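Local coordinates for protein ATP phosphoribosyltransferase (Thermotoga maritima, PDB 1O63) that probably catalyses the first step of histidine biosynthesis, joining ATP to 5-phosphoribosyl 1-diphosphate to give phosphoribosyl-ATP with release of diphosphate, at residues E101-I106 / H124-P129; R105-F110 / G141-I146. All blocks are in the same frame, centred on the assembly; numbering follows the deposited sequence.

Contact 1. Residues E101-I106 / H124-P129; sequences EGEKRI and HCRIIP
Ile106, Arg126 and Glu103 bury the most surface where strand 104-106 runs parallel to strand 125-129 in a beta-alpha-beta unit. The two short strand axes come within 4.6 Å and differ by 17° in direction. Four backbone bonds join them. Lys104 N gives to His124 O at 2.9 Å, and Lys104 O takes Arg126 N. Ile106 N gives to Arg126 O at 3.0 Å, and Ile106 O takes Ile128 N at 2.8 Å. Ile106 lies with Lys104, Cys125 and Ile127 on the face where helix 111-121, the connecting helix, packs. The CG1 branch of Ile106 stands beside its own backbone N (chi1 -47°) and runs out extended, which carries Ile106 CD1 to 3.6 Å from Cys125 SG. That sulfur is in the disulfide with Cys118 of the helix, and Ile106 also touches Cys118 and Thr114. Glu103 and Arg126 meet at the exposed end. The Glu103 chain is extended, with CG anti to the backbone N, and its carboxylate crosses the Arg126 chain at a slant. Glu103 OE1 lies 3.7 Å from Arg126 CD and 3.9 Å from Arg126 NE, near the guanidinium plane at its edge. The two planes are 83° apart, and the salt bridge is long. Lys104 bends back so that NZ reaches Gly102 O at 2.8 Å, in the carbonyl plane; Pro100 O is a second acceptor, and Trp123 makes a cation-pi contact. A leucine in place of Lys104 would probably leave the carbonyls of Gly102 and Pro100 without this shared donor and free the preceding turn to shift. The chemistry implies that regular backbone bonding and the apolar contact beneath the helix do most of the joining, while the outer ion pair probably adds little.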
ATOM      1  N   GLU A 101     -16.112  19.834 -17.071  1.00 42.98           N
ATOM      2  CA  GLU A 101     -16.452  19.492 -18.438  1.00 43.48           C
ATOM      3  C   GLU A 101     -15.270  18.982 -19.239  1.00 41.99           C
ATOM      4  O   GLU A 101     -15.428  18.146 -20.135  1.00 43.46           O
ATOM      5  CB  GLU A 101     -17.061  20.733 -19.132  1.00 48.35           C
ATOM      6  CG  GLU A 101     -18.511  20.976 -18.721  1.00 53.85           C
ATOM      7  CD  GLU A 101     -19.203  21.990 -19.613  1.00 59.66           C
ATOM      8  OE1 GLU A 101     -18.559  22.976 -20.031  1.00 61.80           O
ATOM      9  OE2 GLU A 101     -20.406  21.806 -19.912  1.00 62.73           O
ATOM     10  N   GLY A 102     -14.069  19.431 -18.922  1.00 40.22           N
ATOM     11  CA  GLY A 102     -12.877  19.013 -19.649  1.00 38.57           C
ATOM     12  C   GLY A 102     -12.260  17.754 -19.047  1.00 37.66           C
ATOM     13  O   GLY A 102     -12.952  16.838 -18.605  1.00 36.26           O
ATOM     14  N   GLU A 103     -10.937  17.749 -18.991  1.00 36.07           N
ATOM     15  CA  GLU A 103     -10.178  16.613 -18.464  1.00 34.81           C
ATOM     16  C   GLU A 103     -10.402  16.510 -16.955  1.00 32.98           C
ATOM     17  O   GLU A 103     -10.485  17.501 -16.246  1.00 30.13           O
ATOM     18  CB  GLU A 103      -8.709  16.792 -18.837  1.00 35.93           C
ATOM     19  CG  GLU A 103      -7.745  15.788 -18.243  1.00 37.96           C
ATOM     20  CD  GLU A 103      -6.295  16.133 -18.561  1.00 41.17           C
ATOM     21  OE1 GLU A 103      -5.654  15.330 -19.275  1.00 41.85           O
ATOM     22  OE2 GLU A 103      -5.812  17.186 -18.108  1.00 38.76           O
ATOM     23  N   LYS A 104     -10.732  15.300 -16.480  1.00 32.28           N
ATOM     24  CA  LYS A 104     -11.039  15.155 -15.051  1.00 32.43           C
ATOM     25  C   LYS A 104      -9.863  14.604 -14.270  1.00 31.99           C
ATOM     26  O   LYS A 104      -9.318  13.546 -14.591  1.00 32.10           O
ATOM     27  CB  LYS A 104     -12.298  14.314 -14.901  1.00 31.66           C
ATOM     28  CG  LYS A 104     -13.517  14.952 -15.586  1.00 34.75           C
ATOM     29  CD  LYS A 104     -14.245  13.906 -16.435  1.00 35.30           C
ATOM     30  CE  LYS A 104     -15.555  14.472 -16.966  1.00 33.09           C
ATOM     31  NZ  LYS A 104     -15.279  15.436 -18.078  1.00 32.34           N
ATOM     32  N   ARG A 105      -9.413  15.338 -13.248  1.00 30.37           N
ATOM     33  CA  ARG A 105      -8.306  14.859 -12.414  1.00 29.91           C
ATOM     34  C   ARG A 105      -8.912  13.996 -11.279  1.00 28.44           C
ATOM     35  O   ARG A 105      -9.807  14.465 -10.586  1.00 25.00           O
ATOM     36  CB  ARG A 105      -7.546  16.044 -11.805  1.00 31.77           C
ATOM     37  CG  ARG A 105      -6.876  16.962 -12.827  1.00 35.59           C
ATOM     38  CD  ARG A 105      -6.105  18.091 -12.115  1.00 37.29           C
ATOM     39  NE  ARG A 105      -6.912  18.713 -11.081  1.00 42.82           N
ATOM     40  CZ  ARG A 105      -6.468  19.330  -9.991  1.00 44.15           C
ATOM     41  NH1 ARG A 105      -7.323  19.847  -9.120  1.00 41.96           N
ATOM     42  NH2 ARG A 105      -5.168  19.481  -9.768  1.00 46.97           N
ATOM     43  N   ILE A 106      -8.586  12.705 -11.273  1.00 25.26           N
ATOM     44  CA  ILE A 106      -9.154  11.790 -10.286  1.00 23.37           C
ATOM     45  C   ILE A 106      -8.011  11.117  -9.505  1.00 24.84           C
ATOM     46  O   ILE A 106      -7.220  10.425 -10.142  1.00 22.43           O
ATOM     47  CB  ILE A 106      -9.983  10.672 -10.943  1.00 22.52           C
ATOM     48  CG1 ILE A 106     -10.935  11.254 -12.003  1.00 24.86           C
ATOM     49  CG2 ILE A 106     -10.733   9.871  -9.905  1.00 17.70           C
ATOM     50  CD1 ILE A 106     -11.785  10.224 -12.727  1.00 27.05           C
ATOM     51  N   HIS A 124     -12.219  11.897 -20.558  1.00 40.29           N
ATOM     52  CA  HIS A 124     -10.750  11.985 -20.609  1.00 40.87           C
ATOM     53  C   HIS A 124     -10.312  12.243 -19.158  1.00 38.53           C
ATOM     54  O   HIS A 124     -10.799  13.211 -18.557  1.00 37.59           O
ATOM     55  CB  HIS A 124     -10.288  13.103 -21.525  1.00 49.91           C
ATOM     56  CG  HIS A 124     -10.398  12.779 -22.993  1.00 54.47           C
ATOM     57  ND1 HIS A 124     -11.577  12.900 -23.688  1.00 56.31           N
ATOM     58  CD2 HIS A 124      -9.471  12.346 -23.881  1.00 55.42           C
ATOM     59  CE1 HIS A 124     -11.378  12.551 -24.950  1.00 57.09           C
ATOM     60  NE2 HIS A 124     -10.107  12.219 -25.093  1.00 57.46           N
ATOM     61  N   CYS A 125      -9.535  11.355 -18.585  1.00 36.88           N
ATOM     62  CA  CYS A 125      -9.169  11.471 -17.171  1.00 35.21           C
ATOM     63  C   CYS A 125      -7.678  11.544 -16.948  1.00 34.81           C
ATOM     64  O   CYS A 125      -6.873  10.884 -17.621  1.00 37.53           O
ATOM     65  CB  CYS A 125      -9.751  10.233 -16.431  1.00 35.34           C
ATOM     66  SG  CYS A 125     -11.544  10.156 -16.345  1.00 34.12           S
ATOM     67  N   ARG A 126      -7.268  12.321 -15.976  1.00 34.51           N
ATOM     68  CA  ARG A 126      -5.868  12.413 -15.539  1.00 34.36           C
ATOM     69  C   ARG A 126      -5.821  11.688 -14.174  1.00 32.11           C
ATOM     70  O   ARG A 126      -6.298  12.265 -13.188  1.00 29.08           O
ATOM     71  CB  ARG A 126      -5.503  13.877 -15.404  1.00 39.59           C
ATOM     72  CG  ARG A 126      -4.042  14.227 -15.368  1.00 49.64           C
ATOM     73  CD  ARG A 126      -3.368  14.036 -16.726  1.00 56.59           C
ATOM     74  NE  ARG A 126      -2.444  15.104 -17.031  1.00 61.82           N
ATOM     75  CZ  ARG A 126      -1.430  15.543 -16.307  1.00 63.49           C
ATOM     76  NH1 ARG A 126      -0.690  16.560 -16.763  1.00 66.11           N
ATOM     77  NH2 ARG A 126      -1.119  15.017 -15.136  1.00 64.00           N
ATOM     78  N   ILE A 127      -5.426  10.425 -14.181  1.00 28.68           N
ATOM     79  CA  ILE A 127      -5.532   9.612 -12.957  1.00 29.05           C
ATOM     80  C   ILE A 127      -4.322   9.711 -12.056  1.00 29.09           C
ATOM     81  O   ILE A 127      -3.214   9.329 -12.427  1.00 30.13           O
ATOM     82  CB  ILE A 127      -5.795   8.131 -13.279  1.00 26.82           C
ATOM     83  CG1 ILE A 127      -7.061   7.976 -14.109  1.00 29.47           C
ATOM     84  CG2 ILE A 127      -5.902   7.310 -11.988  1.00 25.13           C
ATOM     85  CD1 ILE A 127      -7.269   6.558 -14.630  1.00 30.19           C
ATOM     86  N   ILE A 128      -4.556  10.093 -10.796  1.00 27.40           N
ATOM     87  CA  ILE A 128      -3.459  10.244  -9.841  1.00 27.39           C
ATOM     88  C   ILE A 128      -3.481   9.185  -8.754  1.00 25.94           C
ATOM     89  O   ILE A 128      -4.296   9.242  -7.833  1.00 24.54           O
ATOM     90  CB  ILE A 128      -3.548  11.652  -9.192  1.00 28.09           C
ATOM     91  CG1 ILE A 128      -3.512  12.710 -10.324  1.00 30.13           C
ATOM     92  CG2 ILE A 128      -2.407  11.833  -8.214  1.00 26.97           C
ATOM     93  CD1 ILE A 128      -3.759  14.121  -9.865  1.00 33.68           C
ATOM     94  N   PRO A 129      -2.569   8.221  -8.814  1.00 26.97           N
ATOM     95  CA  PRO A 129      -2.490   7.143  -7.866  1.00 27.58           C
ATOM     96  C   PRO A 129      -2.005   7.578  -6.490  1.00 27.81           C
ATOM     97  O   PRO A 129      -1.001   8.283  -6.395  1.00 28.27           O
ATOM     98  CB  PRO A 129      -1.461   6.170  -8.446  1.00 27.97           C
ATOM     99  CG  PRO A 129      -1.254   6.586  -9.842  1.00 29.88           C
ATOM    100  CD  PRO A 129      -1.560   8.065  -9.902  1.00 27.96           C
TER

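Contact 2. Residues R105-F110 / G141-I146; sequences RIATKF and GLSDLI
Arg105 and Asp144 cross at about a right angle, with guanidinium and carboxylate planes 65° apart. Asp144 OD2 sits at the guanidinium edge and forms a salt bridge with Arg105 NE at 3.3 Å, a weak hydrogen bond. The same oxygen takes Arg105 N at 3.2 Å through its anti lone pair, so one carboxylate oxygen takes both the backbone N and NE of the arginine. The chain bends at chi3 (-47°), and this turns the guanidinium toward the end of helix 136-140. There Arg105 NH2 gives to Gly141 O at 2.8 Å, with a weaker bond from NH1. Leu142 O lies over one guanidinium face, close to NH2 but at a poor angle for bonding. Gly141 closes the helix in a Schellman motif; a CB here would press on the preceding carbonyl O, which calls for glycine. Arg105 O accepts twice: Leu145 N comes nearly along the C=O axis, while Asp144 N, at 2.9 Å, lies above the carbonyl plane. Leu145 O also has two donors. Ala107 N gives to it at 3.0 Å, and Ser143 OG bonds from above its carbonyl plane. Ser143 places OG between its backbone N and carbonyl carbon (chi1 75°), which brings the hydroxyl over Leu145 O and beside Ala107 CB. The Ala107 methyl also meets Leu142 CD1 and Ile146 CG2. Strands 104-108 and 145-150 pair in parallel, Ile106 with Leu145 and Ala107 with Ile146. Ala107, Leu142 and Ser143 pack on Ala137 of helix 136-140, and helix 111-121 lies on the opposite face.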
ATOM      1  N   ARG A 105      -9.413  15.338 -13.248  1.00 30.37           N
ATOM      2  CA  ARG A 105      -8.306  14.859 -12.414  1.00 29.91           C
ATOM      3  C   ARG A 105      -8.912  13.996 -11.279  1.00 28.44           C
ATOM      4  O   ARG A 105      -9.807  14.465 -10.586  1.00 25.00           O
ATOM      5  CB  ARG A 105      -7.546  16.044 -11.805  1.00 31.77           C
ATOM      6  CG  ARG A 105      -6.876  16.962 -12.827  1.00 35.59           C
ATOM      7  CD  ARG A 105      -6.105  18.091 -12.115  1.00 37.29           C
ATOM      8  NE  ARG A 105      -6.912  18.713 -11.081  1.00 42.82           N
ATOM      9  CZ  ARG A 105      -6.468  19.330  -9.991  1.00 44.15           C
ATOM     10  NH1 ARG A 105      -7.323  19.847  -9.120  1.00 41.96           N
ATOM     11  NH2 ARG A 105      -5.168  19.481  -9.768  1.00 46.97           N
ATOM     12  N   ILE A 106      -8.586  12.705 -11.273  1.00 25.26           N
ATOM     13  CA  ILE A 106      -9.154  11.790 -10.286  1.00 23.37           C
ATOM     14  C   ILE A 106      -8.011  11.117  -9.505  1.00 24.84           C
ATOM     15  O   ILE A 106      -7.220  10.425 -10.142  1.00 22.43           O
ATOM     16  CB  ILE A 106      -9.983  10.672 -10.943  1.00 22.52           C
ATOM     17  CG1 ILE A 106     -10.935  11.254 -12.003  1.00 24.86           C
ATOM     18  CG2 ILE A 106     -10.733   9.871  -9.905  1.00 17.70           C
ATOM     19  CD1 ILE A 106     -11.785  10.224 -12.727  1.00 27.05           C
ATOM     20  N   ALA A 107      -8.026  11.304  -8.194  1.00 22.82           N
ATOM     21  CA  ALA A 107      -7.079  10.631  -7.296  1.00 21.90           C
ATOM     22  C   ALA A 107      -7.686   9.303  -6.866  1.00 22.12           C
ATOM     23  O   ALA A 107      -8.899   9.236  -6.666  1.00 20.34           O
ATOM     24  CB  ALA A 107      -6.876  11.464  -6.025  1.00 19.84           C
ATOM     25  N   THR A 108      -6.841   8.270  -6.719  1.00 22.47           N
ATOM     26  CA  THR A 108      -7.418   6.970  -6.315  1.00 22.25           C
ATOM     27  C   THR A 108      -6.295   5.999  -5.964  1.00 21.89           C
ATOM     28  O   THR A 108      -5.164   6.185  -6.431  1.00 22.18           O
ATOM     29  CB  THR A 108      -8.218   6.395  -7.512  1.00 20.16           C
ATOM     30  OG1 THR A 108      -8.779   5.128  -7.187  1.00 17.47           O
ATOM     31  CG2 THR A 108      -7.295   6.208  -8.723  1.00 19.86           C
ATOM     32  N   LYS A 109      -6.610   4.971  -5.205  1.00 22.07           N
ATOM     33  CA  LYS A 109      -5.734   3.838  -4.971  1.00 23.66           C
ATOM     34  C   LYS A 109      -5.987   2.749  -6.025  1.00 24.31           C
ATOM     35  O   LYS A 109      -5.292   1.716  -6.061  1.00 23.00           O
ATOM     36  CB  LYS A 109      -6.000   3.178  -3.609  1.00 28.94           C
ATOM     37  CG  LYS A 109      -5.896   4.124  -2.433  1.00 35.99           C
ATOM     38  CD  LYS A 109      -5.723   3.363  -1.132  1.00 39.92           C
ATOM     39  CE  LYS A 109      -7.041   2.936  -0.568  1.00 43.93           C
ATOM     40  NZ  LYS A 109      -6.947   2.500   0.860  1.00 46.74           N
ATOM     41  N   PHE A 110      -7.072   2.923  -6.779  1.00 20.44           N
ATOM     42  CA  PHE A 110      -7.440   1.916  -7.800  1.00 22.52           C
ATOM     43  C   PHE A 110      -7.417   2.475  -9.203  1.00 23.30           C
ATOM     44  O   PHE A 110      -8.453   2.772  -9.805  1.00 20.72           O
ATOM     45  CB  PHE A 110      -8.861   1.407  -7.450  1.00 17.65           C
ATOM     46  CG  PHE A 110      -8.970   1.092  -5.956  1.00 21.55           C
ATOM     47  CD1 PHE A 110      -9.525   2.009  -5.103  1.00 18.46           C
ATOM     48  CD2 PHE A 110      -8.520  -0.125  -5.452  1.00 20.33           C
ATOM     49  CE1 PHE A 110      -9.663   1.742  -3.744  1.00 20.70           C
ATOM     50  CE2 PHE A 110      -8.659  -0.416  -4.105  1.00 20.03           C
ATOM     51  CZ  PHE A 110      -9.179   0.532  -3.242  1.00 19.93           C
ATOM     52  N   GLY A 141      -6.389  20.404  -3.672  1.00 30.35           N
ATOM     53  CA  GLY A 141      -6.248  20.880  -5.055  1.00 31.61           C
ATOM     54  C   GLY A 141      -5.507  19.870  -5.926  1.00 29.72           C
ATOM     55  O   GLY A 141      -5.073  20.180  -7.024  1.00 28.97           O
ATOM     56  N   LEU A 142      -5.347  18.652  -5.416  1.00 30.04           N
ATOM     57  CA  LEU A 142      -4.602  17.615  -6.166  1.00 28.20           C
ATOM     58  C   LEU A 142      -5.521  16.985  -7.208  1.00 27.11           C
ATOM     59  O   LEU A 142      -5.090  16.612  -8.285  1.00 26.80           O
ATOM     60  CB  LEU A 142      -4.127  16.569  -5.179  1.00 29.20           C
ATOM     61  CG  LEU A 142      -3.099  15.541  -5.515  1.00 31.60           C
ATOM     62  CD1 LEU A 142      -3.634  14.125  -5.433  1.00 31.61           C
ATOM     63  CD2 LEU A 142      -2.369  15.803  -6.823  1.00 29.65           C
ATOM     64  N   SER A 143      -6.823  16.898  -6.881  1.00 24.36           N
ATOM     65  CA  SER A 143      -7.734  16.320  -7.859  1.00 25.73           C
ATOM     66  C   SER A 143      -9.092  17.010  -7.800  1.00 25.53           C
ATOM     67  O   SER A 143      -9.382  17.719  -6.829  1.00 25.01           O
ATOM     68  CB  SER A 143      -7.909  14.802  -7.626  1.00 26.19           C
ATOM     69  OG  SER A 143      -8.741  14.521  -6.515  1.00 22.60           O
ATOM     70  N   ASP A 144      -9.871  16.761  -8.844  1.00 24.34           N
ATOM     71  CA  ASP A 144     -11.232  17.274  -8.890  1.00 24.74           C
ATOM     72  C   ASP A 144     -12.141  16.295  -8.159  1.00 24.43           C
ATOM     73  O   ASP A 144     -13.103  16.638  -7.481  1.00 23.71           O
ATOM     74  CB  ASP A 144     -11.642  17.430 -10.361  1.00 29.94           C
ATOM     75  CG  ASP A 144     -10.816  18.493 -11.084  1.00 33.70           C
ATOM     76  OD1 ASP A 144     -10.981  19.669 -10.734  1.00 33.74           O
ATOM     77  OD2 ASP A 144     -10.046  18.165 -12.011  1.00 35.15           O
ATOM     78  N   LEU A 145     -11.856  15.000  -8.365  1.00 20.74           N
ATOM     79  CA  LEU A 145     -12.686  13.916  -7.934  1.00 20.36           C
ATOM     80  C   LEU A 145     -11.817  12.767  -7.370  1.00 20.34           C
ATOM     81  O   LEU A 145     -10.624  12.735  -7.577  1.00 21.37           O
ATOM     82  CB  LEU A 145     -13.479  13.279  -9.107  1.00 18.32           C
ATOM     83  CG  LEU A 145     -14.365  14.184  -9.955  1.00 24.59           C
ATOM     84  CD1 LEU A 145     -14.737  13.530 -11.289  1.00 20.93           C
ATOM     85  CD2 LEU A 145     -15.626  14.603  -9.224  1.00 25.28           C
ATOM     86  N   ILE A 146     -12.478  11.876  -6.639  1.00 20.64           N
ATOM     87  CA  ILE A 146     -11.778  10.667  -6.200  1.00 21.81           C
ATOM     88  C   ILE A 146     -12.616   9.436  -6.545  1.00 19.35           C
ATOM     89  O   ILE A 146     -13.816   9.579  -6.785  1.00 21.85           O
ATOM     90  CB  ILE A 146     -11.485  10.623  -4.697  1.00 21.15           C
ATOM     91  CG1 ILE A 146     -12.798  10.581  -3.926  1.00 22.67           C
ATOM     92  CG2 ILE A 146     -10.565  11.793  -4.291  1.00 19.02           C
ATOM     93  CD1 ILE A 146     -12.691  10.469  -2.426  1.00 26.74           C
TER

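Contacts 1 and 2 share strand 104-108, with Arg105 and Ile106 in both, and their centres lie about 7 Å apart. Along the chain, strand 104-108 is followed by helix 111-121, strand 125-129, helix 136-140 and strand 145-150. In the sheet, strand 104-108 lies in the middle, with 125-129 on one flank and 145-150 on the other, all parallel. Contact 1 closes the beta-alpha-beta unit at the sheet edge within this chain, and contact 2 joins that unit to the next strand inward. Ile128 O and Thr108 N, at 2.9 Å, probably bond between them. Both contacts touch His56 of the second subunit, so this corner also borders the subunit interface.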